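PDB 4XCQ: TubZ from Clostridium botulinum C phage, which belongs to the tubulin/FtsZ family of nucleotide-binding proteins and carries a bound guanosine-5'-diphosphate in its Rossmann-like domain. Local coordinates for residues Y52-A57 against G69-Y74; K62-A67 against T102-T107; S212-E217 against T285-Q290. One frame throughout, in Å; residues are numbered along the deposited sequence.

Contact 1 of 3, residues Y52-A57 against G69-Y74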
loop_
_atom_site.group_PDB
_atom_site.type_symbol
_atom_site.label_atom_id
_atom_site.label_comp_id
_atom_site.label_asym_id
_atom_site.label_seq_id
_atom_site.Cartn_x
_atom_site.Cartn_y
_atom_site.Cartn_z
ATOM N N TYR A 52 0.138 16.334 10.722
ATOM C CA TYR A 52 -0.635 16.334 11.956
ATOM C C TYR A 52 0.101 15.580 13.055
ATOM O O TYR A 52 0.152 14.348 13.054
ATOM C CB TYR A 52 -2.024 15.723 11.745
ATOM C CG TYR A 52 -2.889 15.780 12.989
ATOM C CD1 TYR A 52 -3.750 16.844 13.216
ATOM C CD2 TYR A 52 -2.831 14.774 13.946
ATOM C CE1 TYR A 52 -4.534 16.901 14.355
ATOM C CE2 TYR A 52 -3.605 14.827 15.090
ATOM C CZ TYR A 52 -4.457 15.888 15.287
ATOM O OH TYR A 52 -5.233 15.933 16.423
ATOM N N HIS A 53 0.668 16.327 13.996
ATOM C CA HIS A 53 1.271 15.727 15.175
ATOM C C HIS A 53 0.200 15.479 16.217
ATOM O O HIS A 53 -0.524 16.392 16.611
ATOM C CB HIS A 53 2.382 16.617 15.746
ATOM C CG HIS A 53 2.944 16.130 17.051
ATOM N ND1 HIS A 53 2.753 16.798 18.239
ATOM C CD2 HIS A 53 3.683 15.033 17.347
ATOM C CE1 HIS A 53 3.358 16.141 19.216
ATOM N NE2 HIS A 53 3.927 15.067 18.699
ATOM N N ILE A 54 0.089 14.232 16.645
ATOM C CA ILE A 54 -0.807 13.896 17.735
ATOM C C ILE A 54 -0.354 14.629 18.994
ATOM O O ILE A 54 0.774 14.444 19.446
ATOM C CB ILE A 54 -0.850 12.382 17.962
ATOM C CG1 ILE A 54 -1.272 11.692 16.661
ATOM C CG2 ILE A 54 -1.788 12.041 19.119
ATOM C CD1 ILE A 54 -1.402 10.205 16.757
ATOM N N PRO A 55 -1.227 15.491 19.537
ATOM C CA PRO A 55 -0.897 16.364 20.671
ATOM C C PRO A 55 -0.285 15.624 21.860
ATOM O O PRO A 55 -0.711 14.517 22.189
ATOM C CB PRO A 55 -2.252 16.972 21.045
ATOM C CG PRO A 55 -3.002 16.998 19.753
ATOM C CD PRO A 55 -2.591 15.741 19.030
ATOM N N TYR A 56 0.728 16.241 22.463
ATOM C CA TYR A 56 1.386 15.738 23.670
ATOM C C TYR A 56 2.036 14.368 23.484
ATOM O O TYR A 56 2.306 13.670 24.462
ATOM C CB TYR A 56 0.393 15.675 24.833
ATOM C CG TYR A 56 -0.365 16.963 25.072
ATOM C CD1 TYR A 56 0.189 17.989 25.822
ATOM C CD2 TYR A 56 -1.641 17.146 24.554
ATOM C CE1 TYR A 56 -0.505 19.166 26.047
ATOM C CE2 TYR A 56 -2.340 18.317 24.769
ATOM C CZ TYR A 56 -1.769 19.324 25.517
ATOM O OH TYR A 56 -2.466 20.493 25.736
ATOM N N ALA A 57 2.296 13.992 22.236
ATOM C CA ALA A 57 2.826 12.664 21.942
ATOM C C ALA A 57 4.293 12.671 21.508
ATOM O O ALA A 57 4.826 13.687 21.051
ATOM C CB ALA A 57 1.974 11.988 20.870
ATOM N N GLY A 69 -2.878 4.971 22.997
ATOM C CA GLY A 69 -3.016 5.781 24.194
ATOM C C GLY A 69 -3.019 7.269 23.892
ATOM O O GLY A 69 -3.885 8.004 24.371
ATOM N N TYR A 70 -2.053 7.704 23.087
ATOM C CA TYR A 70 -1.967 9.092 22.639
ATOM C C TYR A 70 -3.085 9.469 21.661
ATOM O O TYR A 70 -3.601 10.588 21.687
ATOM C CB TYR A 70 -0.627 9.350 21.949
ATOM C CG TYR A 70 0.592 9.410 22.838
ATOM C CD1 TYR A 70 0.745 10.417 23.782
ATOM C CD2 TYR A 70 1.616 8.480 22.699
ATOM C CE1 TYR A 70 1.876 10.481 24.581
ATOM C CE2 TYR A 70 2.748 8.536 23.494
ATOM C CZ TYR A 70 2.872 9.538 24.432
ATOM O OH TYR A 70 3.994 9.596 25.223
ATOM N N ALA A 71 -3.446 8.531 20.789
ATOM C CA ALA A 71 -4.231 8.863 19.600
ATOM C C ALA A 71 -5.742 8.750 19.779
ATOM O O ALA A 71 -6.486 9.535 19.191
ATOM C CB ALA A 71 -3.792 7.986 18.438
ATOM N N GLN A 72 -6.180 7.785 20.588
ATOM C CA GLN A 72 -7.591 7.387 20.680
ATOM C C GLN A 72 -8.582 8.546 20.799
ATOM O O GLN A 72 -9.678 8.480 20.247
ATOM C CB GLN A 72 -7.790 6.428 21.861
ATOM C CG GLN A 72 -7.581 7.059 23.234
ATOM C CD GLN A 72 -7.616 6.044 24.359
ATOM O OE1 GLN A 72 -8.294 5.020 24.269
ATOM N NE2 GLN A 72 -6.894 6.332 25.435
ATOM N N THR A 73 -8.196 9.606 21.502
ATOM C CA THR A 73 -9.089 10.739 21.710
ATOM C C THR A 73 -9.065 11.702 20.526
ATOM O O THR A 73 -9.931 12.567 20.404
ATOM C CB THR A 73 -8.730 11.508 22.999
ATOM O OG1 THR A 73 -7.330 11.820 23.003
ATOM C CG2 THR A 73 -9.053 10.671 24.226
ATOM N N TYR A 74 -8.081 11.541 19.647
ATOM C CA TYR A 74 -7.916 12.451 18.518
ATOM C C TYR A 74 -8.305 11.826 17.177
ATOM O O TYR A 74 -8.149 12.456 16.133
ATOM C CB TYR A 74 -6.470 12.950 18.455
ATOM C CG TYR A 74 -6.071 13.771 19.661
ATOM C CD1 TYR A 74 -6.459 15.099 19.779
ATOM C CD2 TYR A 74 -5.313 13.216 20.684
ATOM C CE1 TYR A 74 -6.105 15.849 20.875
ATOM C CE2 TYR A 74 -4.952 13.961 21.787
ATOM C CZ TYR A 74 -5.350 15.279 21.878
ATOM O OH TYR A 74 -4.997 16.034 22.976
#

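Contact 2 of 3, residues K62-A67 against T102-T107. With GDP (guanosine-5'-diphosphate), chain B.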
loop_
_atom_site.group_PDB
_atom_site.type_symbol
_atom_site.label_atom_id
_atom_site.label_comp_id
_atom_site.label_asym_id
_atom_site.label_seq_id
_atom_site.Cartn_x
_atom_site.Cartn_y
_atom_site.Cartn_z
ATOM N N LYS A 62 7.840 1.262 18.869
ATOM C CA LYS A 62 7.166 0.037 18.426
ATOM C C LYS A 62 6.122 -0.478 19.418
ATOM O O LYS A 62 5.708 -1.634 19.344
ATOM C CB LYS A 62 8.189 -1.066 18.140
ATOM C CG LYS A 62 9.166 -0.732 17.028
ATOM C CD LYS A 62 10.226 -1.811 16.921
ATOM C CE LYS A 62 11.205 -1.542 15.800
ATOM N NZ LYS A 62 12.220 -2.629 15.761
ATOM N N GLU A 63 5.690 0.382 20.337
ATOM C CA GLU A 63 4.653 0.012 21.298
ATOM C C GLU A 63 3.303 0.541 20.815
ATOM O O GLU A 63 2.996 1.724 20.974
ATOM C CB GLU A 63 4.984 0.551 22.694
ATOM C CG GLU A 63 4.033 0.085 23.773
ATOM C CD GLU A 63 4.124 -1.409 24.011
ATOM O OE1 GLU A 63 5.253 -1.915 24.187
ATOM O OE2 GLU A 63 3.067 -2.079 24.010
ATOM N N ARG A 64 2.499 -0.334 20.217
ATOM C CA ARG A 64 1.298 0.121 19.527
ATOM C C ARG A 64 0.171 0.517 20.480
ATOM O O ARG A 64 -0.714 1.278 20.104
ATOM C CB ARG A 64 0.818 -0.948 18.529
ATOM C CG ARG A 64 0.258 -2.212 19.139
ATOM C CD ARG A 64 0.091 -3.304 18.076
ATOM N NE ARG A 64 -0.703 -2.866 16.927
ATOM C CZ ARG A 64 -2.007 -3.101 16.785
ATOM N NH1 ARG A 64 -2.672 -3.755 17.726
ATOM N NH2 ARG A 64 -2.653 -2.671 15.710
ATOM N N LYS A 65 0.223 0.035 21.717
ATOM C CA LYS A 65 -0.820 0.353 22.683
ATOM C C LYS A 65 -0.589 1.719 23.331
ATOM O O LYS A 65 -1.510 2.294 23.907
ATOM C CB LYS A 65 -0.912 -0.736 23.754
ATOM C CG LYS A 65 -2.345 -1.178 24.052
ATOM C CD LYS A 65 -2.736 -2.398 23.205
ATOM C CE LYS A 65 -4.080 -2.986 23.623
ATOM N NZ LYS A 65 -4.650 -3.833 22.537
ATOM N N LYS A 66 0.632 2.240 23.243
ATOM C CA LYS A 66 0.889 3.588 23.730
ATOM C C LYS A 66 0.551 4.560 22.615
ATOM O O LYS A 66 0.129 5.687 22.867
ATOM C CB LYS A 66 2.338 3.757 24.194
ATOM C CG LYS A 66 2.448 4.058 25.689
ATOM C CD LYS A 66 3.730 4.789 26.058
ATOM C CE LYS A 66 4.012 4.665 27.556
ATOM N NZ LYS A 66 2.772 4.781 28.374
ATOM N N ALA A 67 0.742 4.111 21.381
ATOM C CA ALA A 67 0.314 4.866 20.211
ATOM C C ALA A 67 -1.179 5.146 20.294
ATOM O O ALA A 67 -1.613 6.288 20.152
ATOM C CB ALA A 67 0.650 4.108 18.935
ATOM N N THR A 102 3.027 3.243 15.946
ATOM C CA THR A 102 1.964 4.174 15.598
ATOM C C THR A 102 1.339 3.838 14.246
ATOM O O THR A 102 0.137 4.010 14.052
ATOM C CB THR A 102 2.477 5.616 15.605
ATOM O OG1 THR A 102 3.226 5.864 14.413
ATOM C CG2 THR A 102 3.365 5.830 16.808
ATOM N N GLY A 103 2.152 3.346 13.319
ATOM C CA GLY A 103 1.631 2.869 12.054
ATOM C C GLY A 103 0.736 1.665 12.270
ATOM O O GLY A 103 -0.381 1.606 11.752
ATOM N N SER A 104 1.222 0.713 13.062
ATOM C CA SER A 104 0.519 -0.549 13.281
ATOM C C SER A 104 -0.749 -0.411 14.126
ATOM O O SER A 104 -1.777 -1.010 13.810
ATOM C CB SER A 104 1.457 -1.558 13.941
ATOM O OG SER A 104 0.776 -2.757 14.267
ATOM N N GLY A 105 -0.676 0.379 15.191
ATOM C CA GLY A 105 -1.764 0.453 16.149
ATOM C C GLY A 105 -2.850 1.472 15.851
ATOM O O GLY A 105 -3.997 1.296 16.272
ATOM N N ILE A 106 -2.502 2.535 15.130
ATOM C CA ILE A 106 -3.423 3.658 14.959
ATOM C C ILE A 106 -4.141 3.619 13.607
ATOM O O ILE A 106 -5.252 4.133 13.470
ATOM C CB ILE A 106 -2.681 5.011 15.120
ATOM C CG1 ILE A 106 -1.906 5.036 16.435
ATOM C CG2 ILE A 106 -3.633 6.169 15.104
ATOM C CD1 ILE A 106 -1.143 6.327 16.663
ATOM N N THR A 107 -3.521 2.988 12.615
ATOM C CA THR A 107 -4.102 2.952 11.277
ATOM C C THR A 107 -5.437 2.197 11.221
ATOM O O THR A 107 -6.407 2.738 10.691
ATOM C CB THR A 107 -3.127 2.336 10.247
ATOM O OG1 THR A 107 -1.895 3.063 10.264
ATOM C CG2 THR A 107 -3.725 2.390 8.848
HETATM P PB GDP B . 6.092 3.456 13.579
HETATM O O1B GDP B . 4.965 3.077 12.641
HETATM O O2B GDP B . 5.623 3.324 15.013
HETATM O O3B GDP B . 6.539 4.876 13.320
HETATM O O3A GDP B . 7.320 2.455 13.364
HETATM P PA GDP B . 8.091 2.311 11.965
HETATM O O1A GDP B . 9.508 2.822 12.042
HETATM O O2A GDP B . 7.335 2.959 10.825
HETATM O "O5'" GDP B . 8.047 0.714 11.837
HETATM C "C5'" GDP B . 9.179 -0.088 12.133
HETATM C "C4'" GDP B . 8.993 -1.357 11.326
HETATM O "O4'" GDP B . 8.490 -0.972 10.045
HETATM C "C3'" GDP B . 10.319 -2.053 11.111
HETATM O "O3'" GDP B . 10.252 -3.326 11.749
HETATM C "C2'" GDP B . 10.463 -2.206 9.609
HETATM O "O2'" GDP B . 10.188 -3.564 9.256
HETATM C "C1'" GDP B . 9.384 -1.335 8.991
HETATM N N9 GDP B . 9.883 -0.060 8.408
HETATM C C8 GDP B . 10.252 1.023 9.124
HETATM N N7 GDP B . 10.635 2.046 8.323
HETATM C C5 GDP B . 10.497 1.625 7.051
HETATM C C6 GDP B . 10.726 2.213 5.711
HETATM O O6 GDP B . 11.150 3.385 5.597
HETATM N N1 GDP B . 10.468 1.454 4.636
HETATM C C2 GDP B . 10.013 0.190 4.743
HETATM N N2 GDP B . 9.778 -0.509 3.603
HETATM N N3 GDP B . 9.782 -0.412 5.941
HETATM C C4 GDP B . 9.998 0.241 7.109
#

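Contact 3 of 3, residues S212-E217 against T285-Q290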
loop_
_atom_site.group_PDB
_atom_site.type_symbol
_atom_site.label_atom_id
_atom_site.label_comp_id
_atom_site.label_asym_id
_atom_site.label_seq_id
_atom_site.Cartn_x
_atom_site.Cartn_y
_atom_site.Cartn_z
ATOM N N SER A 212 -6.852 -7.112 -2.788
ATOM C CA SER A 212 -5.410 -6.911 -2.887
ATOM C C SER A 212 -4.930 -6.610 -4.307
ATOM O O SER A 212 -5.224 -7.349 -5.245
ATOM C CB SER A 212 -4.677 -8.140 -2.345
ATOM O OG SER A 212 -3.291 -7.896 -2.247
ATOM N N ASN A 213 -4.177 -5.521 -4.448
ATOM C CA ASN A 213 -3.625 -5.124 -5.737
ATOM C C ASN A 213 -2.096 -5.293 -5.797
ATOM O O ASN A 213 -1.406 -5.192 -4.780
ATOM C CB ASN A 213 -4.025 -3.677 -6.054
ATOM C CG ASN A 213 -5.546 -3.471 -6.057
ATOM O OD1 ASN A 213 -6.321 -4.430 -6.080
ATOM N ND2 ASN A 213 -5.972 -2.211 -6.037
ATOM N N VAL A 214 -1.585 -5.581 -6.993
ATOM C CA VAL A 214 -0.151 -5.766 -7.227
ATOM C C VAL A 214 0.276 -5.034 -8.501
ATOM O O VAL A 214 -0.422 -5.090 -9.512
ATOM C CB VAL A 214 0.219 -7.269 -7.348
ATOM C CG1 VAL A 214 1.674 -7.443 -7.764
ATOM C CG2 VAL A 214 -0.052 -8.000 -6.041
ATOM N N ILE A 215 1.414 -4.344 -8.454
ATOM C CA ILE A 215 1.929 -3.650 -9.634
ATOM C C ILE A 215 3.247 -4.270 -10.087
ATOM O O ILE A 215 4.163 -4.449 -9.288
ATOM C CB ILE A 215 2.141 -2.143 -9.371
ATOM C CG1 ILE A 215 0.900 -1.529 -8.716
ATOM C CG2 ILE A 215 2.494 -1.417 -10.668
ATOM C CD1 ILE A 215 1.091 -0.083 -8.247
ATOM N N LEU A 216 3.337 -4.587 -11.374
ATOM C CA LEU A 216 4.487 -5.294 -11.922
ATOM C C LEU A 216 5.054 -4.584 -13.141
ATOM O O LEU A 216 4.307 -4.052 -13.960
ATOM C CB LEU A 216 4.103 -6.728 -12.308
ATOM C CG LEU A 216 3.542 -7.639 -11.216
ATOM C CD1 LEU A 216 2.797 -8.810 -11.832
ATOM C CD2 LEU A 216 4.654 -8.136 -10.300
ATOM N N GLU A 217 6.375 -4.589 -13.261
ATOM C CA GLU A 217 7.034 -4.105 -14.467
ATOM C C GLU A 217 8.034 -5.143 -14.956
ATOM O O GLU A 217 8.690 -5.804 -14.154
ATOM C CB GLU A 217 7.721 -2.764 -14.212
ATOM C CG GLU A 217 6.736 -1.634 -13.965
ATOM C CD GLU A 217 7.406 -0.287 -13.798
ATOM O OE1 GLU A 217 8.612 -0.174 -14.098
ATOM O OE2 GLU A 217 6.715 0.661 -13.376
ATOM N N THR A 285 -5.468 -6.391 -10.023
ATOM C CA THR A 285 -6.277 -5.885 -8.926
ATOM C C THR A 285 -7.343 -6.888 -8.513
ATOM O O THR A 285 -7.774 -7.718 -9.312
ATOM C CB THR A 285 -6.968 -4.566 -9.295
ATOM O OG1 THR A 285 -7.886 -4.798 -10.372
ATOM C CG2 THR A 285 -5.941 -3.508 -9.697
ATOM N N GLY A 286 -7.772 -6.803 -7.258
ATOM C CA GLY A 286 -8.818 -7.674 -6.764
ATOM C C GLY A 286 -8.333 -9.063 -6.406
ATOM O O GLY A 286 -9.143 -9.965 -6.193
ATOM N N ILE A 287 -7.015 -9.245 -6.350
ATOM C CA ILE A 287 -6.444 -10.508 -5.885
ATOM C C ILE A 287 -6.899 -10.765 -4.456
ATOM O O ILE A 287 -6.980 -9.835 -3.650
ATOM C CB ILE A 287 -4.903 -10.510 -5.932
ATOM C CG1 ILE A 287 -4.397 -10.064 -7.305
ATOM C CG2 ILE A 287 -4.355 -11.886 -5.568
ATOM C CD1 ILE A 287 -2.881 -9.997 -7.398
ATOM N N GLU A 288 -7.218 -12.019 -4.151
ATOM C CA GLU A 288 -7.612 -12.386 -2.802
ATOM C C GLU A 288 -6.475 -12.025 -1.848
ATOM O O GLU A 288 -5.309 -12.327 -2.127
ATOM C CB GLU A 288 -7.953 -13.874 -2.722
ATOM C CG GLU A 288 -9.149 -14.199 -1.838
ATOM C CD GLU A 288 -10.429 -13.530 -2.306
ATOM O OE1 GLU A 288 -10.687 -13.518 -3.529
ATOM O OE2 GLU A 288 -11.184 -13.024 -1.447
ATOM N N PRO A 289 -6.809 -11.344 -0.739
ATOM C CA PRO A 289 -5.822 -10.900 0.254
ATOM C C PRO A 289 -4.879 -12.025 0.683
ATOM O O PRO A 289 -5.318 -13.081 1.138
ATOM C CB PRO A 289 -6.692 -10.429 1.420
ATOM C CG PRO A 289 -7.949 -9.956 0.754
ATOM C CD PRO A 289 -8.173 -10.909 -0.388
ATOM N N GLN A 290 -3.583 -11.788 0.517
ATOM C CA GLN A 290 -2.576 -12.813 0.752
ATOM C C GLN A 290 -2.487 -13.211 2.221
ATOM O O GLN A 290 -1.509 -12.889 2.898
ATOM C CB GLN A 290 -1.212 -12.329 0.259
ATOM C CG GLN A 290 -1.213 -11.800 -1.168
ATOM C CD GLN A 290 -1.212 -10.284 -1.235
ATOM O OE1 GLN A 290 -1.835 -9.613 -0.411
ATOM N NE2 GLN A 290 -0.497 -9.733 -2.214
HETATM O O HOH W 1 -1.064 -6.568 -2.184
#

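Contact 1 of 3, residues Y52-A57 against G69-Y74
Pro55 turns its CB-CG-CD edge onto one face of the Tyr74 ring in a CH-pi contact: its CD stands 3.8 Å from the centroid of the Tyr74 ring, almost on the ring normal. Farther out on the same proline, CG reaches CE1 of Tyr74 at 3.5 Å, while CB meets the hydroxyl end. Proline suits the place because its compact, conformationally restricted ring, rich in C-H groups, covers an aromatic face without needing a partner for an N-H. With CG of Tyr74 anti to its own carbonyl carbon (chi1 -64°), the ring is brought back under the loop; the hydroxyl of Tyr52 approaches it obliquely, and the OH of Tyr74 lies at the edge of the Tyr56 ring.

A second CH-pi contact joins Ala57 to Tyr70. The Ala57 methyl sits over one face of that ring, CB 3.7 Å from the centroid and displaced toward the rim; being small, it lets the loop backbone come close, with CA near CD1 and CE1 of Tyr70. Ile54 divides its branches: CG2 packs 4.1 Å from Tyr70 CB and also touches Tyr74, whereas CD1 extends to the Ala71 methyl at 3.7 Å. This is loop-to-helix packing at the edge of a Rossmann-like sheet: the type II turn from Ile54 to Ala57, following edge strand 51-53, packs on the C-terminal part of helix 64-71 and the residues after it.

Contact 2 of 3, residues K62-A67 against T102-T107
In the diphosphate-binding part of the GDP pocket, the N-terminus of helix 102-117 meets helix 64-71, and the two backbones come close where Arg64 faces Gly105 and Ala67 faces Thr102. Arg64 grips Ser104 side-on with two nitrogens. Its NE donates to OG of Ser104 at 3.0 Å, a bent bond tilted from the guanidinium plane, while NH2 donates to the backbone O of Ser104 at 2.7 Å with a straighter N-H...O angle of 162°. That carbonyl oxygen lies in the guanidinium plane, yet the nitrogen stands above the plane of the carbonyl. Two torsions bring the group there: CG is tucked between the backbone N and the carbonyl carbon (chi1 69°), and the chain bends again at chi3. Arginine suits the place because it spans both acceptors and still reaches Asp148 of helix 136-152 in a salt bridge.

Thr102 and Gly103 belong to the glycine-rich tubulin signature motif (GGTGSG here), which in the tubulin/FtsZ family wraps the phosphates. The backbone N of Thr102 donates to O2B of GDP at 2.8 Å, and that of Gly103 to O1B at 2.9 Å, so the first turn of the helix offers its N-H groups to the beta-phosphate, whose charge the helix dipole would probably favour. Lacking a CB, Gly103 lets O1B come close, and Gly105 does the same for the backbone O of Arg64; the CA of Gly105 lies 3.3 Å from Arg64 NH2. Farther along helix 64-71, the small CB methyl of Ala67 nestles between helix turns, 3.6 Å from both CA of Thr102 and CD1 of Ile106.

Contact 3 of 3, residues S212-E217 against T285-Q290
Ser212 pairs with Ile287 as an antiparallel hydrogen-bonded pair: Ser212 N donates to Ile287 O at 2.9 Å, and the return bond from Ile287 N to Ser212 O is weak. From this backbone the side chain of Ser212 can be followed outward. CB lies beside Ile287 O and 4.0 Å from CA of Pro289. OG, set anti to the backbone N (chi1 -171°), ends 2.9 Å from OE1 of Gln290 and 2.6 Å from a water. That water donates to Asn213 O and accepts from Gln290 NE2, tying the strand backbone and the glutamine together. A short hydroxyl suits this buried spot between strand and loop, since it can both give and accept where OE1 and a water are close by. Gln290 brings its amide here by bending at chi2.

Next along the strand, Asn213 turns its OD1 to Gly286 N, accepting a hydrogen bond of 3.0 Å at an N-H...O angle of 158°. Its carboxamide thus serves the backbone just where the chain turns a corner, and the positive phi of Gly286 favours glycine there. On the same sheet face as Ser212 and Ile287, Val214 meets CD1 of Ile287 with its CG2 at 3.7 Å, a contact of branched apolar side chains suited to a buried strand.

The contact belongs to the TubZ C-terminal domain, whose strand 211-217 joins antiparallel strand 281-287 to parallel strand 160-165 of the nucleotide-binding domain. Helix 172-187 packs on Ile215; beyond the corner, Gln290 occupies the N-cap position of helix 291-306.

Contacts 1 and 2 share helix 64-71 and have centres about 11 Å apart. They touch through Ile106 of contact 2, whose CD1 lies 3.6 Å from CB of Ala71 and 3.9 Å from CD1 of Ile54, so apolar packing runs continuously from the edge-strand loop to the helix that binds GDP. Contact 2 reaches the nucleotide directly, whereas the Ile54 side chain of contact 1 stays about 10 Å from it. Contact 3 belongs to the C-terminal TubZ domain, on the opposite side of the chain's centre; its centre is about 33 Å from that of contact 1 and about 26 Å from that of contact 2. Contacts 1 and 3 nevertheless reach the same mixed sheet.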